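Local coordinates for protein serine protease pet (Escherichia coli, PDB 4OM9) that probably acts as a secreted serine protease and enterotoxin, with a chymotrypsin-like protease domain carried on a long beta-helical stalk, at residues 893-898 against 931-936; 865-870 against 897-902; 225-230 against 241-246. One frame throughout, in Å; residues are numbered along the deposited sequence.

Interaction 1 of 3, residues 893-898 against 931-936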
ATOM      1  N   ASP A 893     -22.440 -29.880  51.526  1.00104.50           N
ATOM      2  CA  ASP A 893     -23.117 -28.798  50.822  1.00109.72           C
ATOM      3  C   ASP A 893     -22.642 -28.649  49.384  1.00114.15           C
ATOM      4  O   ASP A 893     -21.587 -29.162  49.009  1.00113.85           O
ATOM      5  CB  ASP A 893     -22.917 -27.486  51.576  1.00111.29           C
ATOM      6  CG  ASP A 893     -23.492 -27.533  52.971  1.00111.27           C
ATOM      7  OD1 ASP A 893     -24.472 -28.281  53.174  1.00108.89           O
ATOM      8  OD2 ASP A 893     -22.973 -26.827  53.862  1.00109.02           O
ATOM      9  N   LEU A 894     -23.418 -27.932  48.577  1.00115.93           N
ATOM     10  CA  LEU A 894     -23.076 -27.778  47.172  1.00113.49           C
ATOM     11  C   LEU A 894     -23.078 -26.318  46.709  1.00110.48           C
ATOM     12  O   LEU A 894     -22.497 -26.002  45.671  1.00112.19           O
ATOM     13  CB  LEU A 894     -24.023 -28.614  46.305  1.00115.28           C
ATOM     14  CG  LEU A 894     -23.922 -30.140  46.458  1.00108.85           C
ATOM     15  CD1 LEU A 894     -24.765 -30.844  45.406  1.00106.98           C
ATOM     16  CD2 LEU A 894     -22.479 -30.620  46.381  1.00107.72           C
ATOM     17  N   VAL A 895     -23.729 -25.430  47.459  1.00107.35           N
ATOM     18  CA  VAL A 895     -23.602 -23.990  47.203  1.00110.41           C
ATOM     19  C   VAL A 895     -23.535 -23.199  48.511  1.00105.79           C
ATOM     20  O   VAL A 895     -23.518 -23.784  49.597  1.00100.81           O
ATOM     21  CB  VAL A 895     -24.768 -23.419  46.351  1.00110.06           C
ATOM     22  CG1 VAL A 895     -25.009 -24.246  45.085  1.00106.58           C
ATOM     23  CG2 VAL A 895     -26.016 -23.318  47.173  1.00108.30           C
ATOM     24  N   LYS A 896     -23.494 -21.871  48.393  1.00104.60           N
ATOM     25  CA  LYS A 896     -23.419 -20.979  49.551  1.00110.18           C
ATOM     26  C   LYS A 896     -23.939 -19.570  49.249  1.00110.11           C
ATOM     27  O   LYS A 896     -23.198 -18.594  49.371  1.00106.25           O
ATOM     28  CB  LYS A 896     -21.977 -20.885  50.067  1.00107.38           C
ATOM     29  CG  LYS A 896     -21.634 -21.840  51.208  1.00104.84           C
ATOM     30  CD  LYS A 896     -20.382 -21.376  51.937  1.00103.53           C
ATOM     31  CE  LYS A 896     -20.005 -22.308  53.078  1.00101.62           C
ATOM     32  NZ  LYS A 896     -19.468 -23.610  52.595  1.00100.41           N
ATOM     33  N   ALA A 897     -25.210 -19.467  48.869  1.00132.63           N
ATOM     34  CA  ALA A 897     -25.835 -18.172  48.597  1.00132.68           C
ATOM     35  C   ALA A 897     -26.744 -17.742  49.747  1.00133.83           C
ATOM     36  O   ALA A 897     -27.853 -18.258  49.890  1.00131.53           O
ATOM     37  CB  ALA A 897     -26.618 -18.226  47.298  1.00127.44           C
ATOM     38  N   PRO A 898     -26.274 -16.786  50.568  1.00154.59           N
ATOM     39  CA  PRO A 898     -26.962 -16.316  51.781  1.00154.97           C
ATOM     40  C   PRO A 898     -28.352 -15.725  51.535  1.00153.59           C
ATOM     41  O   PRO A 898     -28.522 -14.900  50.639  1.00154.42           O
ATOM     42  CB  PRO A 898     -26.011 -15.242  52.329  1.00157.98           C
ATOM     43  CG  PRO A 898     -25.138 -14.862  51.178  1.00155.23           C
ATOM     44  CD  PRO A 898     -24.979 -16.112  50.380  1.00153.78           C
ATOM     45  N   SER A 931     -28.416 -20.782  51.544  1.00152.15           N
ATOM     46  CA  SER A 931     -29.308 -21.836  51.076  1.00150.23           C
ATOM     47  C   SER A 931     -28.530 -22.929  50.360  1.00148.88           C
ATOM     48  O   SER A 931     -28.344 -22.861  49.153  1.00147.21           O
ATOM     49  CB  SER A 931     -30.370 -21.260  50.138  1.00148.59           C
ATOM     50  OG  SER A 931     -30.413 -19.846  50.226  1.00149.66           O
ATOM     51  N   VAL A 932     -28.079 -23.936  51.097  1.00149.67           N
ATOM     52  CA  VAL A 932     -27.246 -24.983  50.513  1.00148.65           C
ATOM     53  C   VAL A 932     -28.062 -26.116  49.900  1.00146.49           C
ATOM     54  O   VAL A 932     -29.292 -26.079  49.889  1.00145.75           O
ATOM     55  CB  VAL A 932     -26.292 -25.589  51.555  1.00150.56           C
ATOM     56  CG1 VAL A 932     -25.507 -24.491  52.254  1.00152.84           C
ATOM     57  CG2 VAL A 932     -27.070 -26.422  52.563  1.00151.20           C
ATOM     58  N   TRP A 933     -27.352 -27.113  49.382  1.00145.55           N
ATOM     59  CA  TRP A 933     -27.949 -28.323  48.821  1.00143.58           C
ATOM     60  C   TRP A 933     -27.240 -29.556  49.418  1.00144.30           C
ATOM     61  O   TRP A 933     -26.019 -29.541  49.574  1.00145.38           O
ATOM     62  CB  TRP A 933     -27.834 -28.308  47.292  1.00141.27           C
ATOM     63  CG  TRP A 933     -29.012 -27.707  46.535  1.00139.74           C
ATOM     64  CD1 TRP A 933     -29.944 -28.390  45.808  1.00137.65           C
ATOM     65  CD2 TRP A 933     -29.358 -26.311  46.409  1.00140.22           C
ATOM     66  NE1 TRP A 933     -30.848 -27.518  45.249  1.00136.84           N
ATOM     67  CE2 TRP A 933     -30.514 -26.245  45.602  1.00138.39           C
ATOM     68  CE3 TRP A 933     -28.812 -25.130  46.903  1.00142.06           C
ATOM     69  CZ2 TRP A 933     -31.129 -25.031  45.288  1.00138.40           C
ATOM     70  CZ3 TRP A 933     -29.426 -23.928  46.582  1.00142.01           C
ATOM     71  CH2 TRP A 933     -30.571 -23.890  45.783  1.00140.22           C
ATOM     72  N   THR A 934     -27.983 -30.610  49.761  1.00146.13           N
ATOM     73  CA  THR A 934     -27.362 -31.803  50.356  1.00149.34           C
ATOM     74  C   THR A 934     -27.518 -33.071  49.501  1.00152.36           C
ATOM     75  O   THR A 934     -27.641 -32.982  48.281  1.00152.72           O
ATOM     76  CB  THR A 934     -27.917 -32.085  51.764  1.00154.85           C
ATOM     77  OG1 THR A 934     -27.187 -33.168  52.356  1.00153.18           O
ATOM     78  CG2 THR A 934     -29.389 -32.451  51.705  1.00157.08           C
ATOM     79  N   LEU A 935     -27.481 -34.245  50.139  1.00142.97           N
ATOM     80  CA  LEU A 935     -27.495 -35.526  49.421  1.00141.16           C
ATOM     81  C   LEU A 935     -28.335 -36.638  50.065  1.00141.23           C
ATOM     82  O   LEU A 935     -28.594 -36.630  51.276  1.00143.18           O
ATOM     83  CB  LEU A 935     -26.063 -36.043  49.246  1.00141.61           C
ATOM     84  CG  LEU A 935     -25.142 -35.380  48.216  1.00140.85           C
ATOM     85  CD1 LEU A 935     -24.469 -34.143  48.781  1.00142.87           C
ATOM     86  CD2 LEU A 935     -24.104 -36.378  47.727  1.00140.36           C
ATOM     87  N   THR A 936     -28.750 -37.599  49.237  1.00148.80           N
ATOM     88  CA  THR A 936     -29.449 -38.795  49.711  1.00149.47           C
ATOM     89  C   THR A 936     -28.890 -40.083  49.089  1.00145.94           C
ATOM     90  O   THR A 936     -27.680 -40.315  49.099  1.00139.42           O
ATOM     91  CB  THR A 936     -30.973 -38.733  49.427  1.00144.66           C
ATOM     92  OG1 THR A 936     -31.210 -38.754  48.016  1.00143.34           O
ATOM     93  CG2 THR A 936     -31.596 -37.484  50.036  1.00143.79           C
TER

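Interaction 2 of 3, residues 865-870 against 897-902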
ATOM      1  N   LYS A 865     -21.791 -16.166  45.821  1.00108.58           N
ATOM      2  CA  LYS A 865     -21.650 -15.413  47.061  1.00109.97           C
ATOM      3  C   LYS A 865     -22.717 -14.331  47.219  1.00112.59           C
ATOM      4  O   LYS A 865     -23.203 -14.097  48.327  1.00114.05           O
ATOM      5  CB  LYS A 865     -20.255 -14.784  47.136  1.00109.34           C
ATOM      6  CG  LYS A 865     -19.812 -14.414  48.539  1.00110.02           C
ATOM      7  CD  LYS A 865     -18.341 -14.028  48.579  1.00109.10           C
ATOM      8  CE  LYS A 865     -18.120 -12.590  48.139  1.00110.60           C
ATOM      9  NZ  LYS A 865     -18.603 -11.611  49.152  1.00112.85           N
ATOM     10  N   ASN A 866     -23.081 -13.675  46.118  1.00113.30           N
ATOM     11  CA  ASN A 866     -24.010 -12.546  46.181  1.00115.97           C
ATOM     12  C   ASN A 866     -25.262 -12.702  45.310  1.00116.81           C
ATOM     13  O   ASN A 866     -25.800 -11.725  44.789  1.00118.63           O
ATOM     14  CB  ASN A 866     -23.280 -11.252  45.817  1.00116.82           C
ATOM     15  CG  ASN A 866     -22.364 -10.773  46.929  1.00117.03           C
ATOM     16  OD1 ASN A 866     -22.763 -10.708  48.091  1.00118.15           O
ATOM     17  ND2 ASN A 866     -21.127 -10.448  46.581  1.00116.01           N
ATOM     18  N   LYS A 867     -25.700 -13.948  45.153  1.00142.66           N
ATOM     19  CA  LYS A 867     -27.065 -14.281  44.733  1.00154.29           C
ATOM     20  C   LYS A 867     -27.497 -13.787  43.350  1.00149.02           C
ATOM     21  O   LYS A 867     -26.680 -13.636  42.444  1.00144.85           O
ATOM     22  CB  LYS A 867     -28.060 -13.763  45.780  1.00158.11           C
ATOM     23  CG  LYS A 867     -28.170 -14.631  47.031  1.00156.60           C
ATOM     24  CD  LYS A 867     -26.960 -14.504  47.943  1.00154.18           C
ATOM     25  CE  LYS A 867     -26.875 -13.122  48.574  1.00155.43           C
ATOM     26  NZ  LYS A 867     -27.982 -12.884  49.541  1.00155.64           N
ATOM     27  N   LEU A 868     -28.802 -13.548  43.222  1.00165.92           N
ATOM     28  CA  LEU A 868     -29.474 -13.275  41.953  1.00167.59           C
ATOM     29  C   LEU A 868     -29.258 -14.408  40.955  1.00163.92           C
ATOM     30  O   LEU A 868     -28.236 -14.460  40.275  1.00164.21           O
ATOM     31  CB  LEU A 868     -29.010 -11.948  41.346  1.00169.43           C
ATOM     32  CG  LEU A 868     -29.668 -11.613  40.002  1.00164.96           C
ATOM     33  CD1 LEU A 868     -31.185 -11.642  40.119  1.00162.72           C
ATOM     34  CD2 LEU A 868     -29.197 -10.268  39.479  1.00166.34           C
ATOM     35  N   GLU A 869     -30.228 -15.315  40.880  1.00117.39           N
ATOM     36  CA  GLU A 869     -30.154 -16.453  39.968  1.00114.98           C
ATOM     37  C   GLU A 869     -31.293 -16.410  38.951  1.00115.97           C
ATOM     38  O   GLU A 869     -31.965 -15.386  38.818  1.00118.21           O
ATOM     39  CB  GLU A 869     -30.176 -17.768  40.751  1.00113.88           C
ATOM     40  CG  GLU A 869     -28.872 -18.104  41.470  1.00113.95           C
ATOM     41  CD  GLU A 869     -28.555 -17.163  42.620  1.00113.60           C
ATOM     42  OE1 GLU A 869     -27.403 -17.166  43.090  1.00112.39           O
ATOM     43  OE2 GLU A 869     -29.455 -16.423  43.063  1.00116.86           O
ATOM     44  N   GLY A 870     -31.510 -17.514  38.237  1.00114.41           N
ATOM     45  CA  GLY A 870     -32.456 -17.527  37.130  1.00115.01           C
ATOM     46  C   GLY A 870     -33.468 -18.659  37.114  1.00115.06           C
ATOM     47  O   GLY A 870     -33.584 -19.415  38.075  1.00115.00           O
ATOM     48  N   ALA A 897     -25.210 -19.467  48.869  1.00132.63           N
ATOM     49  CA  ALA A 897     -25.835 -18.172  48.597  1.00132.68           C
ATOM     50  C   ALA A 897     -26.744 -17.742  49.747  1.00133.83           C
ATOM     51  O   ALA A 897     -27.853 -18.258  49.890  1.00131.53           O
ATOM     52  CB  ALA A 897     -26.618 -18.226  47.298  1.00127.44           C
ATOM     53  N   PRO A 898     -26.274 -16.786  50.568  1.00154.59           N
ATOM     54  CA  PRO A 898     -26.962 -16.316  51.781  1.00154.97           C
ATOM     55  C   PRO A 898     -28.352 -15.725  51.535  1.00153.59           C
ATOM     56  O   PRO A 898     -28.522 -14.900  50.639  1.00154.42           O
ATOM     57  CB  PRO A 898     -26.011 -15.242  52.329  1.00157.98           C
ATOM     58  CG  PRO A 898     -25.138 -14.862  51.178  1.00155.23           C
ATOM     59  CD  PRO A 898     -24.979 -16.112  50.380  1.00153.78           C
ATOM     60  N   GLU A 899     -29.325 -16.160  52.336  1.00112.60           N
ATOM     61  CA  GLU A 899     -30.717 -15.693  52.276  1.00116.84           C
ATOM     62  C   GLU A 899     -31.385 -15.961  50.925  1.00114.09           C
ATOM     63  O   GLU A 899     -32.482 -16.520  50.872  1.00109.31           O
ATOM     64  CB  GLU A 899     -30.795 -14.200  52.615  1.00118.51           C
ATOM     65  CG  GLU A 899     -32.117 -13.540  52.248  1.00117.44           C
ATOM     66  CD  GLU A 899     -32.012 -12.695  50.992  1.00115.21           C
ATOM     67  OE1 GLU A 899     -30.892 -12.246  50.671  1.00115.70           O
ATOM     68  OE2 GLU A 899     -33.044 -12.484  50.323  1.00113.20           O
ATOM     69  N   ASN A 900     -30.721 -15.538  49.851  1.00151.24           N
ATOM     70  CA  ASN A 900     -31.129 -15.802  48.471  1.00147.46           C
ATOM     71  C   ASN A 900     -32.421 -15.106  48.058  1.00149.95           C
ATOM     72  O   ASN A 900     -33.340 -14.934  48.859  1.00148.60           O
ATOM     73  CB  ASN A 900     -31.260 -17.308  48.230  1.00144.15           C
ATOM     74  CG  ASN A 900     -31.077 -17.676  46.774  1.00146.10           C
ATOM     75  OD1 ASN A 900     -30.435 -16.948  46.017  1.00149.05           O
ATOM     76  ND2 ASN A 900     -31.641 -18.808  46.372  1.00144.88           N
ATOM     77  N   THR A 901     -32.470 -14.702  46.793  1.00162.10           N
ATOM     78  CA  THR A 901     -33.656 -14.079  46.221  1.00159.61           C
ATOM     79  C   THR A 901     -34.821 -15.055  46.277  1.00155.36           C
ATOM     80  O   THR A 901     -35.898 -14.728  46.773  1.00156.55           O
ATOM     81  CB  THR A 901     -33.423 -13.640  44.764  1.00159.99           C
ATOM     82  OG1 THR A 901     -32.130 -13.037  44.642  1.00158.37           O
ATOM     83  CG2 THR A 901     -34.489 -12.648  44.328  1.00159.16           C
ATOM     84  N   SER A 902     -34.592 -16.261  45.769  1.00124.85           N
ATOM     85  CA  SER A 902     -35.592 -17.316  45.829  1.00121.75           C
ATOM     86  C   SER A 902     -34.949 -18.671  46.081  1.00119.29           C
ATOM     87  O   SER A 902     -33.933 -18.776  46.770  1.00113.32           O
ATOM     88  CB  SER A 902     -36.414 -17.362  44.542  1.00118.51           C
ATOM     89  OG  SER A 902     -37.157 -16.169  44.378  1.00116.35           O
TER

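Interaction 3 of 3, residues 225-230 against 241-246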
ATOM      1  N   LEU A 225      -4.090  23.090 -25.274  1.00 27.93           N
ATOM      2  CA  LEU A 225      -4.798  24.199 -25.947  1.00 28.95           C
ATOM      3  C   LEU A 225      -3.839  25.094 -26.713  1.00 30.93           C
ATOM      4  O   LEU A 225      -4.098  25.504 -27.857  1.00 30.24           O
ATOM      5  CB  LEU A 225      -5.572  25.062 -24.943  1.00 28.00           C
ATOM      6  CG  LEU A 225      -6.247  26.318 -25.548  1.00 32.03           C
ATOM      7  CD1 LEU A 225      -7.617  25.965 -26.100  1.00 32.61           C
ATOM      8  CD2 LEU A 225      -6.392  27.475 -24.537  1.00 31.36           C
ATOM      9  N   GLY A 226      -2.726  25.405 -26.059  1.00 30.03           N
ATOM     10  CA  GLY A 226      -1.718  26.266 -26.645  1.00 27.48           C
ATOM     11  C   GLY A 226      -0.674  26.607 -25.601  1.00 27.62           C
ATOM     12  O   GLY A 226      -0.493  25.859 -24.645  1.00 25.24           O
ATOM     13  N   THR A 227      -0.019  27.754 -25.776  1.00 26.72           N
ATOM     14  CA  THR A 227       1.097  28.155 -24.932  1.00 29.22           C
ATOM     15  C   THR A 227       0.926  29.601 -24.507  1.00 29.27           C
ATOM     16  O   THR A 227       0.411  30.445 -25.269  1.00 28.92           O
ATOM     17  CB  THR A 227       2.463  27.978 -25.656  1.00 28.23           C
ATOM     18  OG1 THR A 227       2.425  28.636 -26.927  1.00 30.07           O
ATOM     19  CG2 THR A 227       2.719  26.533 -25.897  1.00 27.77           C
ATOM     20  N   THR A 228       1.368  29.900 -23.297  1.00 31.91           N
ATOM     21  CA  THR A 228       1.049  31.185 -22.694  1.00 35.19           C
ATOM     22  C   THR A 228       1.799  32.360 -23.318  1.00 33.01           C
ATOM     23  O   THR A 228       3.027  32.402 -23.307  1.00 35.32           O
ATOM     24  CB  THR A 228       1.333  31.144 -21.206  1.00 31.72           C
ATOM     25  OG1 THR A 228       0.543  30.105 -20.633  1.00 33.86           O
ATOM     26  CG2 THR A 228       0.997  32.467 -20.548  1.00 31.95           C
ATOM     27  N   HIS A 229       1.037  33.327 -23.822  1.00 30.90           N
ATOM     28  CA  HIS A 229       1.599  34.474 -24.557  1.00 33.78           C
ATOM     29  C   HIS A 229       1.829  35.734 -23.728  1.00 30.87           C
ATOM     30  O   HIS A 229       2.871  36.373 -23.849  1.00 33.37           O
ATOM     31  CB  HIS A 229       0.707  34.848 -25.730  1.00 29.41           C
ATOM     32  CG  HIS A 229       1.109  36.127 -26.393  1.00 34.90           C
ATOM     33  ND1 HIS A 229       2.126  36.196 -27.323  1.00 38.66           N
ATOM     34  CD2 HIS A 229       0.646  37.391 -26.254  1.00 37.00           C
ATOM     35  CE1 HIS A 229       2.269  37.442 -27.727  1.00 38.46           C
ATOM     36  NE2 HIS A 229       1.381  38.191 -27.095  1.00 37.28           N
ATOM     37  N   GLY A 230       0.845  36.124 -22.923  1.00 29.09           N
ATOM     38  CA  GLY A 230       0.987  37.323 -22.104  1.00 35.50           C
ATOM     39  C   GLY A 230      -0.217  37.658 -21.250  1.00 35.43           C
ATOM     40  O   GLY A 230      -1.197  36.922 -21.248  1.00 31.79           O
ATOM     41  N   TYR A 241      -3.422  35.585 -22.114  1.00 32.38           N
ATOM     42  CA  TYR A 241      -3.637  35.214 -23.494  1.00 35.68           C
ATOM     43  C   TYR A 241      -2.804  34.000 -23.851  1.00 33.74           C
ATOM     44  O   TYR A 241      -1.628  33.921 -23.516  1.00 34.34           O
ATOM     45  CB  TYR A 241      -3.324  36.395 -24.417  1.00 37.80           C
ATOM     46  CG  TYR A 241      -4.190  37.565 -24.064  1.00 42.03           C
ATOM     47  CD1 TYR A 241      -3.867  38.378 -22.982  1.00 45.50           C
ATOM     48  CD2 TYR A 241      -5.359  37.827 -24.758  1.00 38.94           C
ATOM     49  CE1 TYR A 241      -4.656  39.431 -22.625  1.00 47.69           C
ATOM     50  CE2 TYR A 241      -6.164  38.888 -24.397  1.00 43.79           C
ATOM     51  CZ  TYR A 241      -5.797  39.685 -23.332  1.00 52.91           C
ATOM     52  OH  TYR A 241      -6.576  40.751 -22.941  1.00 59.04           O
ATOM     53  N   VAL A 242      -3.457  33.052 -24.511  1.00 30.98           N
ATOM     54  CA  VAL A 242      -2.815  31.848 -24.981  1.00 31.50           C
ATOM     55  C   VAL A 242      -2.717  31.813 -26.499  1.00 29.30           C
ATOM     56  O   VAL A 242      -3.724  31.946 -27.205  1.00 27.77           O
ATOM     57  CB  VAL A 242      -3.567  30.604 -24.526  1.00 30.29           C
ATOM     58  CG1 VAL A 242      -2.725  29.365 -24.803  1.00 26.63           C
ATOM     59  CG2 VAL A 242      -3.934  30.713 -23.040  1.00 30.92           C
ATOM     60  N   THR A 243      -1.498  31.624 -26.996  1.00 36.21           N
ATOM     61  CA  THR A 243      -1.294  31.342 -28.415  1.00 37.05           C
ATOM     62  C   THR A 243      -1.820  29.948 -28.701  1.00 35.52           C
ATOM     63  O   THR A 243      -1.312  28.979 -28.164  1.00 36.30           O
ATOM     64  CB  THR A 243       0.188  31.448 -28.809  1.00 37.92           C
ATOM     65  OG1 THR A 243       0.596  32.817 -28.710  1.00 41.29           O
ATOM     66  CG2 THR A 243       0.427  30.939 -30.234  1.00 35.96           C
ATOM     67  N   PRO A 244      -2.872  29.853 -29.520  1.00 33.56           N
ATOM     68  CA  PRO A 244      -3.507  28.570 -29.829  1.00 32.98           C
ATOM     69  C   PRO A 244      -2.535  27.632 -30.511  1.00 32.56           C
ATOM     70  O   PRO A 244      -1.834  28.068 -31.439  1.00 34.07           O
ATOM     71  CB  PRO A 244      -4.646  28.953 -30.779  1.00 34.53           C
ATOM     72  CG  PRO A 244      -4.864  30.427 -30.549  1.00 37.11           C
ATOM     73  CD  PRO A 244      -3.505  30.970 -30.243  1.00 33.78           C
ATOM     74  N   PHE A 245      -2.489  26.374 -30.081  1.00 35.43           N
ATOM     75  CA  PHE A 245      -1.585  25.409 -30.713  1.00 38.37           C
ATOM     76  C   PHE A 245      -1.766  25.356 -32.226  1.00 40.02           C
ATOM     77  O   PHE A 245      -2.889  25.305 -32.718  1.00 39.29           O
ATOM     78  CB  PHE A 245      -1.781  23.995 -30.155  1.00 34.68           C
ATOM     79  CG  PHE A 245      -1.086  22.941 -30.977  1.00 37.85           C
ATOM     80  CD1 PHE A 245       0.268  22.711 -30.818  1.00 38.41           C
ATOM     81  CD2 PHE A 245      -1.776  22.217 -31.938  1.00 38.42           C
ATOM     82  CE1 PHE A 245       0.921  21.756 -31.588  1.00 42.19           C
ATOM     83  CE2 PHE A 245      -1.137  21.265 -32.698  1.00 42.43           C
ATOM     84  CZ  PHE A 245       0.215  21.032 -32.526  1.00 42.19           C
ATOM     85  N   ASP A 246      -0.658  25.313 -32.957  1.00 36.06           N
ATOM     86  CA  ASP A 246      -0.711  25.430 -34.424  1.00 35.92           C
ATOM     87  C   ASP A 246      -0.159  24.178 -35.121  1.00 34.08           C
ATOM     88  O   ASP A 246       1.046  24.008 -35.240  1.00 31.14           O
ATOM     89  CB  ASP A 246       0.052  26.683 -34.863  1.00 33.08           C
ATOM     90  CG  ASP A 246       0.123  26.853 -36.379  1.00 33.49           C
ATOM     91  OD1 ASP A 246      -0.358  25.999 -37.158  1.00 40.03           O
ATOM     92  OD2 ASP A 246       0.680  27.880 -36.800  1.00 35.07           O
TER

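Interaction 1 of 3, residues 893-898 against 931-936
V895 lays its CG2 methyl obliquely against CE3 and CZ3 of the W933 indole while the backbones of 893-898 and 931-936 run past each other in opposite senses. This is the far, C-terminal end of the beta-helical passenger stalk, where chain beyond the last assigned strand, 794-796, packs on itself without regular strands. The methyl CG2 of V895 is 3.3 Å from W933 CE3 and 3.1 Å from S931 O, so packing here is tight. With chi1 at -50°, V895 CG1 lies opposite the carbonyl carbon, which leaves CG2 wedged between backbone N and C and turned onto the indole. Beside it, L894 CB meets W933 CB at 3.9 Å. The D893 side of the contact is different in character: V932 offers both its methyls to the D893 side chain, CG2 lying 3.3 Å from D893 OD1, and V932 CG1 also rests on V895 O. In the second shell, F906 meets the W933 ring edge-to-face and I922 touches the same side chain. E926 packs on V932 and brings a like charge close to D893. At the other end of the pairing, the S931 N-H gives A897 O a hydrogen bond, S931 N lying 3.1 Å from A897 O; the N-H is fairly straight at 164°, but the donor stands above the carbonyl plane, 55° out of it.

Interaction 2 of 3, residues 865-870 against 897-902
K867 folds its long side chain over the turn formed by A897, P898, E899 and N900. Both segments are irregular chain at the C-terminal end of the beta-helical stalk, and the backbone at E899 is consistent with a classic gamma turn, though the closing bond from N900 N to P898 O is modelled too short to rest on. In the lysine, CG sets off opposite the carbonyl carbon, and the chain then bends at each of its next three torsions, all near +70°, and so curls round the turn. Along the way K867 CG passes 3.4 Å from N900 OD1, and K867 CD lies 3.8 Å from A897 CB and 3.5 Å from P898 CD: the aliphatic part packs on the A897 methyl and the P898 ring, and also passes carbonyl oxygens. P898 CD also rests on K865 O, at 3.4 Å. At its tip NZ forms a salt bridge with E899 OE1, the two side chains crossing at about a right angle. NZ also approaches P898 O, though the modelled bond is too short to be trusted in detail. E869, bent at chi2, comes to the amide of N900 with its carboxylate plane turned 74° from the amide plane. E869 OE1 is buried with no polar partner in the model, an environment that might favour a protonated acid. The other oxygen, E869 OE2, sits 3.2 Å from N900 OD1, two acceptors side by side.

Interaction 3 of 3, residues 225-230 against 241-246
A beta hairpin interrupted by a classic bulge joins 225-230 to 241-246, and the bulge is centred on Y241 O. That oxygen, Y241 O, lies 2.7 Å from H229 N, which gives it a hydrogen bond, and takes a weaker one from the N-H of G230, so two successive residues of one strand face a single residue of the other. G230 O answers with a bond from Y241 N, and the same oxygen, G230 O, lies in the plane of the tyrosine ring at its edge, 3.5 Å from Y241 CD1. Further on, T227 and T243 form an antiparallel hydrogen-bonded pair, with T227 N bound to T243 O and T243 N to T227 O. F245 N then closes the ladder on L225 O with an almost linear bond, 177° at the hydrogen. A second classic bulge, L225 and G226 opposite V212, lies on the pairing with strand 211-216.

The fold is that of a chymotrypsin-like, clan PA protease, in which this hairpin belongs to the second of the two beta-barrels. T227 and T243 point to the face turned on strand 66-70 of the other barrel: T227 OG1 bonds to T69 O, and T243 OG1 to N100 O. H229 lies along this flank. With CG opposite the backbone N (chi1 171°), its ring comes obliquely past T243 OG1, which lies 3.6 Å from H229 CB, and ND1 is held by D101. On the reverse face V242 sits beside T228, whose OG1 is taken by S210 O; V242 CG1 nestles 3.3 Å from T227 N and, 4.1 Å away, touches L225 CD2. Past the strand's end, D246 N-caps helix 247-255, its OD2 bonded to T249 OG1.

How the interactions relate
Interaction 3 comes first along the chain and lies in the protease domain; interactions 2 and 1 follow at the distal end of the stalk, on the other side of the chain's centre. The centres of interactions 1 and 3 are about 98 Å apart and those of 2 and 3 about 90 Å, with no touch between them, so the contacts at the two ends are separate and differ in kind: regular hairpin at one, irregular chain at the other. Interactions 1 and 2, by contrast, have centres about 12 Å apart and share A897 and P898. Segment 897-902 therefore packs between 865-870 and 931-936, linking three successive parts of the C-terminal chain.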